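Local atomic coordinates of alpha-glucosidase (Pseudoalteromonas sp. K8, PDB entry 5HQA), a protein that hydrolyses alpha-glucosides as a family 97 glycoside hydrolase that is activated by chloride and carries bound calcium and magnesium ions. Residues Q68-R73 with V261-Y266; I123-E128 with A207-W212; Y295-A300 with A340-Y345. All blocks are in the same frame, centred on the assembly; numbering follows the deposited sequence.

Contact 1 of 3, residues Q68-R73 with V261-Y266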
loop_
_atom_site.group_PDB
_atom_site.type_symbol
_atom_site.label_atom_id
_atom_site.label_comp_id
_atom_site.label_asym_id
_atom_site.label_seq_id
_atom_site.Cartn_x
_atom_site.Cartn_y
_atom_site.Cartn_z
ATOM N N GLN A 68 8.071 -15.115 5.838
ATOM C CA GLN A 68 7.833 -14.439 4.564
ATOM C C GLN A 68 9.007 -14.655 3.615
ATOM O O GLN A 68 10.161 -14.679 4.049
ATOM C CB GLN A 68 7.649 -12.943 4.764
ATOM C CG GLN A 68 6.585 -12.560 5.758
ATOM C CD GLN A 68 5.983 -11.227 5.394
ATOM O OE1 GLN A 68 5.179 -11.145 4.467
ATOM N NE2 GLN A 68 6.387 -10.170 6.097
ATOM N N PRO A 69 8.751 -14.795 2.313
ATOM C CA PRO A 69 9.879 -14.823 1.366
ATOM C C PRO A 69 10.615 -13.497 1.309
ATOM O O PRO A 69 11.836 -13.472 1.135
ATOM C CB PRO A 69 9.205 -15.160 0.028
ATOM C CG PRO A 69 7.797 -14.645 0.181
ATOM C CD PRO A 69 7.443 -14.889 1.636
ATOM N N TRP A 70 9.886 -12.395 1.442
ATOM C CA TRP A 70 10.412 -11.043 1.536
ATOM C C TRP A 70 9.376 -10.258 2.317
ATOM O O TRP A 70 8.215 -10.663 2.402
ATOM C CB TRP A 70 10.632 -10.405 0.160
ATOM C CG TRP A 70 9.397 -10.455 -0.706
ATOM C CD1 TRP A 70 9.088 -11.415 -1.631
ATOM C CD2 TRP A 70 8.308 -9.523 -0.717
ATOM N NE1 TRP A 70 7.876 -11.131 -2.223
ATOM C CE2 TRP A 70 7.376 -9.977 -1.679
ATOM C CE3 TRP A 70 8.029 -8.344 -0.018
ATOM C CZ2 TRP A 70 6.189 -9.294 -1.955
ATOM C CZ3 TRP A 70 6.852 -7.670 -0.293
ATOM C CH2 TRP A 70 5.948 -8.143 -1.257
ATOM N N GLY A 71 9.777 -9.136 2.886
ATOM C CA GLY A 71 8.812 -8.356 3.628
ATOM C C GLY A 71 9.468 -7.376 4.578
ATOM O O GLY A 71 10.677 -7.131 4.529
ATOM N N GLU A 72 8.618 -6.809 5.434
ATOM C CA GLU A 72 9.023 -5.902 6.494
ATOM C C GLU A 72 9.478 -6.649 7.741
ATOM O O GLU A 72 10.072 -6.043 8.639
ATOM C CB GLU A 72 7.860 -4.954 6.820
ATOM C CG GLU A 72 6.622 -5.621 7.453
ATOM C CD GLU A 72 5.631 -6.233 6.450
ATOM O OE1 GLU A 72 6.003 -7.155 5.682
ATOM O OE2 GLU A 72 4.453 -5.799 6.451
ATOM N N ARG A 73 9.216 -7.949 7.810
ATOM C CA ARG A 73 9.760 -8.802 8.851
ATOM C C ARG A 73 9.794 -10.217 8.301
ATOM O O ARG A 73 8.985 -10.581 7.440
ATOM C CB ARG A 73 8.948 -8.729 10.156
ATOM C CG ARG A 73 7.483 -9.128 10.024
ATOM C CD ARG A 73 6.729 -8.908 11.348
ATOM N NE ARG A 73 7.077 -7.623 11.952
ATOM C CZ ARG A 73 6.419 -6.490 11.742
ATOM N NH1 ARG A 73 6.823 -5.373 12.325
ATOM N NH2 ARG A 73 5.357 -6.467 10.954
ATOM N N VAL A 261 11.603 -13.615 -7.173
ATOM C CA VAL A 261 11.173 -12.276 -6.783
ATOM C C VAL A 261 12.304 -11.651 -5.972
ATOM O O VAL A 261 12.686 -12.179 -4.921
ATOM C CB VAL A 261 9.872 -12.328 -5.969
ATOM C CG1 VAL A 261 9.464 -10.927 -5.560
ATOM C CG2 VAL A 261 8.759 -13.005 -6.759
ATOM N N LYS A 262 12.848 -10.537 -6.465
ATOM C CA LYS A 262 14.074 -9.942 -5.921
ATOM C C LYS A 262 13.818 -8.538 -5.394
ATOM O O LYS A 262 13.713 -7.585 -6.190
ATOM C CB LYS A 262 15.173 -9.888 -6.987
ATOM C CG LYS A 262 15.547 -11.230 -7.620
ATOM C CD LYS A 262 16.119 -12.216 -6.602
ATOM C CE LYS A 262 17.063 -13.216 -7.269
ATOM N NZ LYS A 262 16.709 -13.427 -8.705
ATOM N N PRO A 263 13.730 -8.347 -4.076
ATOM C CA PRO A 263 13.703 -6.981 -3.537
ATOM C C PRO A 263 14.980 -6.245 -3.910
ATOM O O PRO A 263 16.048 -6.848 -4.031
ATOM C CB PRO A 263 13.612 -7.198 -2.021
ATOM C CG PRO A 263 13.084 -8.598 -1.865
ATOM C CD PRO A 263 13.668 -9.365 -3.015
ATOM N N GLY A 264 14.870 -4.937 -4.101
ATOM C CA GLY A 264 16.054 -4.168 -4.436
ATOM C C GLY A 264 15.706 -2.727 -4.742
ATOM O O GLY A 264 14.561 -2.303 -4.608
ATOM N N LYS A 265 16.719 -1.981 -5.164
ATOM C CA LYS A 265 16.555 -0.571 -5.483
ATOM C C LYS A 265 16.666 -0.365 -6.984
ATOM O O LYS A 265 17.352 -1.120 -7.677
ATOM C CB LYS A 265 17.596 0.272 -4.747
ATOM C CG LYS A 265 17.338 0.323 -3.242
ATOM C CD LYS A 265 18.527 0.897 -2.488
ATOM C CE LYS A 265 19.718 -0.054 -2.561
ATOM N NZ LYS A 265 20.750 0.323 -1.568
ATOM N N TYR A 266 15.972 0.653 -7.494
ATOM C CA TYR A 266 15.992 0.899 -8.928
ATOM C C TYR A 266 16.002 2.392 -9.205
ATOM O O TYR A 266 15.696 3.214 -8.338
ATOM C CB TYR A 266 14.805 0.214 -9.640
ATOM C CG TYR A 266 13.432 0.786 -9.369
ATOM C CD1 TYR A 266 12.775 0.549 -8.163
ATOM C CD2 TYR A 266 12.769 1.525 -10.339
ATOM C CE1 TYR A 266 11.505 1.059 -7.920
ATOM C CE2 TYR A 266 11.499 2.035 -10.109
ATOM C CZ TYR A 266 10.874 1.800 -8.897
ATOM O OH TYR A 266 9.619 2.314 -8.672
#

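Contact 2 of 3, residues I123-E128 with A207-W212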
loop_
_atom_site.group_PDB
_atom_site.type_symbol
_atom_site.label_atom_id
_atom_site.label_comp_id
_atom_site.label_asym_id
_atom_site.label_seq_id
_atom_site.Cartn_x
_atom_site.Cartn_y
_atom_site.Cartn_z
ATOM N N ILE A 123 -26.467 -15.330 -7.955
ATOM C CA ILE A 123 -26.948 -14.213 -7.159
ATOM C C ILE A 123 -26.106 -12.986 -7.459
ATOM O O ILE A 123 -24.974 -13.070 -7.944
ATOM C CB ILE A 123 -26.965 -14.523 -5.647
ATOM C CG1 ILE A 123 -25.581 -14.902 -5.148
ATOM C CG2 ILE A 123 -27.944 -15.646 -5.340
ATOM C CD1 ILE A 123 -24.965 -13.825 -4.336
ATOM N N GLU A 124 -26.696 -11.830 -7.191
ATOM C CA GLU A 124 -26.026 -10.550 -7.366
ATOM C C GLU A 124 -26.253 -9.740 -6.102
ATOM O O GLU A 124 -27.383 -9.321 -5.823
ATOM C CB GLU A 124 -26.549 -9.820 -8.601
ATOM C CG GLU A 124 -26.321 -10.602 -9.882
ATOM C CD GLU A 124 -26.816 -9.869 -11.107
ATOM O OE1 GLU A 124 -25.981 -9.496 -11.958
ATOM O OE2 GLU A 124 -28.039 -9.652 -11.215
ATOM N N ILE A 125 -25.190 -9.544 -5.325
ATOM C CA ILE A 125 -25.289 -8.713 -4.137
ATOM C C ILE A 125 -25.451 -7.262 -4.565
ATOM O O ILE A 125 -24.671 -6.745 -5.376
ATOM C CB ILE A 125 -24.049 -8.886 -3.252
ATOM C CG1 ILE A 125 -23.934 -10.324 -2.756
ATOM C CG2 ILE A 125 -24.065 -7.886 -2.077
ATOM C CD1 ILE A 125 -22.590 -10.600 -2.132
ATOM N N THR A 126 -26.475 -6.598 -4.023
ATOM C CA THR A 126 -26.663 -5.176 -4.242
ATOM C C THR A 126 -26.309 -4.339 -3.027
ATOM O O THR A 126 -26.062 -3.140 -3.178
ATOM C CB THR A 126 -28.111 -4.880 -4.647
ATOM O OG1 THR A 126 -28.994 -5.450 -3.674
ATOM C CG2 THR A 126 -28.410 -5.493 -6.015
ATOM N N LYS A 127 -26.273 -4.935 -1.836
ATOM C CA LYS A 127 -25.825 -4.207 -0.656
ATOM C C LYS A 127 -25.293 -5.201 0.360
ATOM O O LYS A 127 -25.920 -6.235 0.604
ATOM C CB LYS A 127 -26.958 -3.374 -0.038
ATOM C CG LYS A 127 -26.474 -2.396 1.031
ATOM C CD LYS A 127 -27.558 -1.413 1.438
ATOM C CE LYS A 127 -28.076 -0.647 0.230
ATOM N NZ LYS A 127 -27.035 0.193 -0.412
ATOM N N GLU A 128 -24.139 -4.893 0.936
ATOM C CA GLU A 128 -23.663 -5.572 2.131
ATOM C C GLU A 128 -24.035 -4.690 3.321
ATOM O O GLU A 128 -23.680 -3.506 3.347
ATOM C CB GLU A 128 -22.153 -5.817 2.068
ATOM C CG GLU A 128 -21.646 -6.587 3.276
ATOM C CD GLU A 128 -20.154 -6.869 3.235
ATOM O OE1 GLU A 128 -19.615 -7.114 2.127
ATOM O OE2 GLU A 128 -19.524 -6.857 4.319
ATOM N N ALA A 207 -20.877 -0.532 5.073
ATOM C CA ALA A 207 -20.181 -1.017 3.887
ATOM C C ALA A 207 -20.894 -0.533 2.632
ATOM O O ALA A 207 -22.121 -0.642 2.511
ATOM C CB ALA A 207 -20.105 -2.548 3.893
ATOM N N ASP A 208 -20.121 0.020 1.705
ATOM C CA ASP A 208 -20.637 0.559 0.449
ATOM C C ASP A 208 -19.786 -0.078 -0.649
ATOM O O ASP A 208 -18.659 0.357 -0.892
ATOM C CB ASP A 208 -20.547 2.086 0.462
ATOM C CG ASP A 208 -21.210 2.735 -0.741
ATOM O OD1 ASP A 208 -21.126 2.174 -1.857
ATOM O OD2 ASP A 208 -21.801 3.830 -0.572
ATOM N N LEU A 209 -20.296 -1.136 -1.275
ATOM C CA LEU A 209 -19.496 -1.922 -2.209
ATOM C C LEU A 209 -19.421 -1.221 -3.558
ATOM O O LEU A 209 -20.439 -0.784 -4.093
ATOM C CB LEU A 209 -20.091 -3.320 -2.377
ATOM C CG LEU A 209 -20.138 -4.159 -1.097
ATOM C CD1 LEU A 209 -20.628 -5.557 -1.419
ATOM C CD2 LEU A 209 -18.757 -4.222 -0.427
ATOM N N THR A 210 -18.224 -1.129 -4.116
ATOM C CA THR A 210 -18.064 -0.437 -5.391
ATOM C C THR A 210 -18.682 -1.262 -6.513
ATOM O O THR A 210 -18.292 -2.418 -6.704
ATOM C CB THR A 210 -16.587 -0.180 -5.652
ATOM O OG1 THR A 210 -16.072 0.642 -4.599
ATOM C CG2 THR A 210 -16.417 0.536 -6.976
ATOM N N PRO A 211 -19.631 -0.724 -7.268
ATOM C CA PRO A 211 -20.464 -1.558 -8.138
ATOM C C PRO A 211 -19.914 -1.712 -9.552
ATOM O O PRO A 211 -19.029 -0.976 -9.998
ATOM C CB PRO A 211 -21.779 -0.777 -8.177
ATOM C CG PRO A 211 -21.321 0.647 -8.132
ATOM C CD PRO A 211 -20.157 0.646 -7.156
ATOM N N TRP A 212 -20.486 -2.685 -10.257
ATOM C CA TRP A 212 -20.399 -2.772 -11.706
ATOM C C TRP A 212 -21.137 -1.602 -12.352
ATOM O O TRP A 212 -22.008 -0.979 -11.740
ATOM C CB TRP A 212 -21.045 -4.064 -12.211
ATOM C CG TRP A 212 -20.325 -5.334 -11.873
ATOM C CD1 TRP A 212 -20.327 -5.999 -10.679
ATOM C CD2 TRP A 212 -19.527 -6.111 -12.768
ATOM N NE1 TRP A 212 -19.558 -7.140 -10.773
ATOM C CE2 TRP A 212 -19.059 -7.230 -12.048
ATOM C CE3 TRP A 212 -19.158 -5.965 -14.112
ATOM C CZ2 TRP A 212 -18.242 -8.199 -12.627
ATOM C CZ3 TRP A 212 -18.343 -6.936 -14.690
ATOM C CH2 TRP A 212 -17.897 -8.037 -13.944
HETATM O O HOH W 1 -22.883 -2.251 0.406
#

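Contact 3 of 3, residues Y295-A300 with A340-Y345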
loop_
_atom_site.group_PDB
_atom_site.type_symbol
_atom_site.label_atom_id
_atom_site.label_comp_id
_atom_site.label_asym_id
_atom_site.label_seq_id
_atom_site.Cartn_x
_atom_site.Cartn_y
_atom_site.Cartn_z
ATOM N N TYR A 295 22.854 4.753 -20.647
ATOM C CA TYR A 295 23.446 5.679 -19.692
ATOM C C TYR A 295 22.930 5.411 -18.283
ATOM O O TYR A 295 23.708 5.398 -17.320
ATOM C CB TYR A 295 23.161 7.116 -20.128
ATOM C CG TYR A 295 23.352 8.169 -19.058
ATOM C CD1 TYR A 295 24.605 8.711 -18.796
ATOM C CD2 TYR A 295 22.267 8.645 -18.333
ATOM C CE1 TYR A 295 24.774 9.685 -17.823
ATOM C CE2 TYR A 295 22.421 9.613 -17.361
ATOM C CZ TYR A 295 23.675 10.131 -17.105
ATOM O OH TYR A 295 23.813 11.103 -16.131
ATOM N N TYR A 296 21.623 5.176 -18.141
ATOM C CA TYR A 296 21.076 4.851 -16.824
ATOM C C TYR A 296 21.590 3.503 -16.324
ATOM O O TYR A 296 21.874 3.347 -15.129
ATOM C CB TYR A 296 19.545 4.862 -16.869
ATOM C CG TYR A 296 18.928 6.229 -16.643
ATOM C CD1 TYR A 296 19.044 7.236 -17.596
ATOM C CD2 TYR A 296 18.222 6.508 -15.474
ATOM C CE1 TYR A 296 18.478 8.482 -17.387
ATOM C CE2 TYR A 296 17.651 7.756 -15.258
ATOM C CZ TYR A 296 17.785 8.734 -16.218
ATOM O OH TYR A 296 17.224 9.974 -16.010
ATOM N N MET A 297 21.716 2.514 -17.217
ATOM C CA MET A 297 22.223 1.212 -16.790
ATOM C C MET A 297 23.658 1.312 -16.301
ATOM O O MET A 297 24.030 0.657 -15.319
ATOM C CB MET A 297 22.120 0.197 -17.927
ATOM C CG MET A 297 20.706 -0.320 -18.126
ATOM S SD MET A 297 20.511 -1.123 -19.727
ATOM C CE MET A 297 20.081 -2.746 -19.243
ATOM N N ASP A 298 24.481 2.118 -16.979
ATOM C CA ASP A 298 25.852 2.339 -16.522
ATOM C C ASP A 298 25.860 2.921 -15.117
ATOM O O ASP A 298 26.625 2.482 -14.253
ATOM C CB ASP A 298 26.597 3.272 -17.481
ATOM C CG ASP A 298 26.893 2.627 -18.824
ATOM O OD1 ASP A 298 26.950 1.379 -18.899
ATOM O OD2 ASP A 298 27.090 3.379 -19.807
ATOM N N PHE A 299 25.013 3.922 -14.878
ATOM C CA PHE A 299 24.915 4.523 -13.553
ATOM C C PHE A 299 24.460 3.495 -12.526
ATOM O O PHE A 299 25.039 3.388 -11.438
ATOM C CB PHE A 299 23.951 5.714 -13.602
ATOM C CG PHE A 299 23.800 6.444 -12.291
ATOM C CD1 PHE A 299 24.634 7.505 -11.974
ATOM C CD2 PHE A 299 22.806 6.081 -11.384
ATOM C CE1 PHE A 299 24.492 8.183 -10.775
ATOM C CE2 PHE A 299 22.662 6.752 -10.182
ATOM C CZ PHE A 299 23.509 7.810 -9.878
ATOM N N ALA A 300 23.414 2.731 -12.856
ATOM C CA ALA A 300 22.920 1.712 -11.934
ATOM C C ALA A 300 24.001 0.691 -11.607
ATOM O O ALA A 300 24.163 0.298 -10.445
ATOM C CB ALA A 300 21.691 1.018 -12.520
ATOM N N ALA A 340 16.421 -5.483 -28.186
ATOM C CA ALA A 340 17.399 -6.561 -28.275
ATOM C C ALA A 340 18.777 -6.087 -27.845
ATOM O O ALA A 340 19.489 -6.798 -27.126
ATOM C CB ALA A 340 17.443 -7.115 -29.695
ATOM N N ALA A 341 19.163 -4.879 -28.264
ATOM C CA ALA A 341 20.425 -4.305 -27.819
ATOM C C ALA A 341 20.433 -4.103 -26.307
ATOM O O ALA A 341 21.431 -4.396 -25.638
ATOM C CB ALA A 341 20.679 -2.982 -28.540
ATOM N N LEU A 342 19.324 -3.614 -25.749
ATOM C CA LEU A 342 19.272 -3.381 -24.311
ATOM C C LEU A 342 19.218 -4.690 -23.532
ATOM O O LEU A 342 19.717 -4.758 -22.399
ATOM C CB LEU A 342 18.077 -2.488 -23.981
ATOM C CG LEU A 342 18.216 -1.092 -24.586
ATOM C CD1 LEU A 342 16.900 -0.330 -24.508
ATOM C CD2 LEU A 342 19.317 -0.321 -23.878
ATOM N N THR A 343 18.623 -5.733 -24.115
ATOM C CA THR A 343 18.679 -7.061 -23.509
ATOM C C THR A 343 20.121 -7.534 -23.378
ATOM O O THR A 343 20.529 -8.037 -22.325
ATOM C CB THR A 343 17.862 -8.053 -24.341
ATOM O OG1 THR A 343 16.488 -7.657 -24.336
ATOM C CG2 THR A 343 17.979 -9.462 -23.771
ATOM N N LYS A 344 20.909 -7.380 -24.448
ATOM C CA LYS A 344 22.325 -7.731 -24.374
ATOM C C LYS A 344 23.045 -6.862 -23.357
ATOM O O LYS A 344 23.876 -7.353 -22.584
ATOM C CB LYS A 344 22.991 -7.587 -25.743
ATOM C CG LYS A 344 22.380 -8.439 -26.834
ATOM C CD LYS A 344 23.139 -8.276 -28.148
ATOM C CE LYS A 344 24.164 -9.374 -28.331
ATOM N NZ LYS A 344 23.494 -10.693 -28.521
ATOM N N TYR A 345 22.741 -5.564 -23.344
ATOM C CA TYR A 345 23.403 -4.673 -22.401
ATOM C C TYR A 345 23.037 -5.012 -20.959
ATOM O O TYR A 345 23.869 -4.842 -20.059
ATOM C CB TYR A 345 23.061 -3.219 -22.731
ATOM C CG TYR A 345 24.149 -2.249 -22.338
ATOM C CD1 TYR A 345 25.399 -2.296 -22.950
ATOM C CD2 TYR A 345 23.933 -1.291 -21.357
ATOM C CE1 TYR A 345 26.402 -1.414 -22.597
ATOM C CE2 TYR A 345 24.932 -0.400 -21.001
ATOM C CZ TYR A 345 26.163 -0.466 -21.624
ATOM O OH TYR A 345 27.157 0.416 -21.266
#

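Contact 1 of 3, residues Q68-R73 with V261-Y266
Trp-70 is the bulk of this buried contact, meeting Val-261 with its indole and Pro-263 with the base of its side chain. CB of Trp-70 lies 3.7 Å from CG of Pro-263, while a chi1 of 53° swings the indole back over its own backbone. Farther out, the pyrrole part of the indole reaches Val-261: CG1 of Val-261 is 3.7 Å from NE1 of Trp-70, the two side chains running obliquely to one another. In Val-261, CG1 is the branch anti to the backbone N (chi1 179°), and it alone does the touching. The indole N-H is not spent on this apolar patch, being hydrogen-bonded to the carbonyl O of Pro-449. The loop 68-73 is also tied internally: NE2 of Gln-68 donates to the carbonyl O of Arg-73 at 3.0 Å, and also to OE1 of Glu-72, which it meets from above the carboxylate plane. A CB at Gly-71 would run into that same NE2 and into the preceding carbonyl. The loop joins strands 53-67 and 75-89 of the N-terminal region, whereas Val-261 and Pro-263 lead into strand 264-269 of the parallel sheet in the TIM-barrel region. Ile-452 of strand 451-454 packs against both Trp-70 and Val-261, and Ser-432 of strand 432-435 touches Val-261.

Contact 2 of 3, residues I123-E128 with A207-W212
A water molecule joins Glu-128 to Ala-207 and Leu-209 with three hydrogen bonds. It donates to O of Ala-207 at 2.8 Å and accepts from N of Glu-128 at 3.0 Å and from N of Leu-209 at 3.3 Å. Bridging in this way, it stands in for direct backbone pairing where the strands have drawn apart: O of Glu-128 and O of Ala-207, both acceptors, lie 3.4 Å from each other. The short strand segments run antiparallel at 156°, with axes 6.3 Å apart, and belong to an antiparallel sheet of the N-terminal region, whose family falls in the galactose mutarotase-like clan. Strand 122-134 also pairs with strand 30-42, a pairing interrupted by a classic beta bulge in which Thr-126 and Lys-127 both face Glu-41. Leu-209 fills the apolar side of the contact, its side chain lying nearly perpendicular to that of Glu-128. CD1 of Leu-209 rests 3.8 Å from CB of Glu-128 and 4.2 Å from CG2 of Ile-125. The glutamate chain is fully extended, CG anti to the backbone N (chi1 -177°), and this carries OE1 of Glu-128 past the leucine tip, 4.0 Å from CD2 of Leu-209. An alanine at Leu-209 would lack both methyl branches, and a gap beside CG2 of Ile-125 and CB of Glu-128 would probably result. The carboxylate ends among Arg-229, which forms a salt bridge with OE2, and the hydroxyls of Thr-130 and Tyr-192, which hydrogen-bond to OE2 and OE1.

Contact 3 of 3, residues Y295-A300 with A340-Y345
Met-297 and Asp-298 meet Tyr-345 between two neighbouring helices, 290-303 and 339-349, of the alpha/beta barrel in the catalytic region, each leading into a parallel strand, 307-310 and 352-358. The helix segments run nearly parallel, 11° apart, but their axes stay 11.5 Å from each other, and long side chains span the interval. Tyr-345 reaches across: with CG anti to the backbone N (chi1 -151°), its ring extends toward helix 290-303 and places OH of Tyr-345 2.6 Å from OD1 of Asp-298. The phenol is the donor, and OD1 receives it through the syn lone pair, on the side of the second oxygen; OD2 of Asp-298 is 3.3 Å from the same hydroxyl. Ring and carboxylate planes are turned 64° from one another. Beside this polar pair, the Met-297 chain and the tyrosine lie alongside one another, pointing opposite ways. SD of Met-297 arrives at the ring edge, practically in plane and 3.8 Å from CD2 of Tyr-345, a Met-aromatic contact. Bent at its last torsion, the methionine brings CE to 3.8 Å from the carbonyl O of Leu-342, while SD of Met-297 lies 4.4 Å from CD2 of Leu-342. Lys-294 on the first helix also touches the tyrosine. The chemistry is thus divided: apolar packing round the buried methionine, whose sulfur faces the ring's C-H edge, and at the exposed margin a short bond to a carboxylate, whose negative charge would probably strengthen the bond and help to hold the hydroxyl end of the ring in place.

Following the chain from the N terminus, contact 1 opens first, at the loop between strands 53-67 and 75-89, and closes only at 261-266, enclosing 187 residues. Contact 2 opens and closes within that span, its own loop of 78 residues including no helix. It therefore joins strands inside the N-terminal region, whereas contact 1 ties that region to the start of the barrel. Contact 3 comes later, in series with both, closing a loop of 39 residues between adjacent barrel helices; no two contacts cross. Contacts 1 and 3 share one side of the chain's centre, with centres 23 Å apart, while contact 2 lies opposite, its centre 48 Å from that of contact 3.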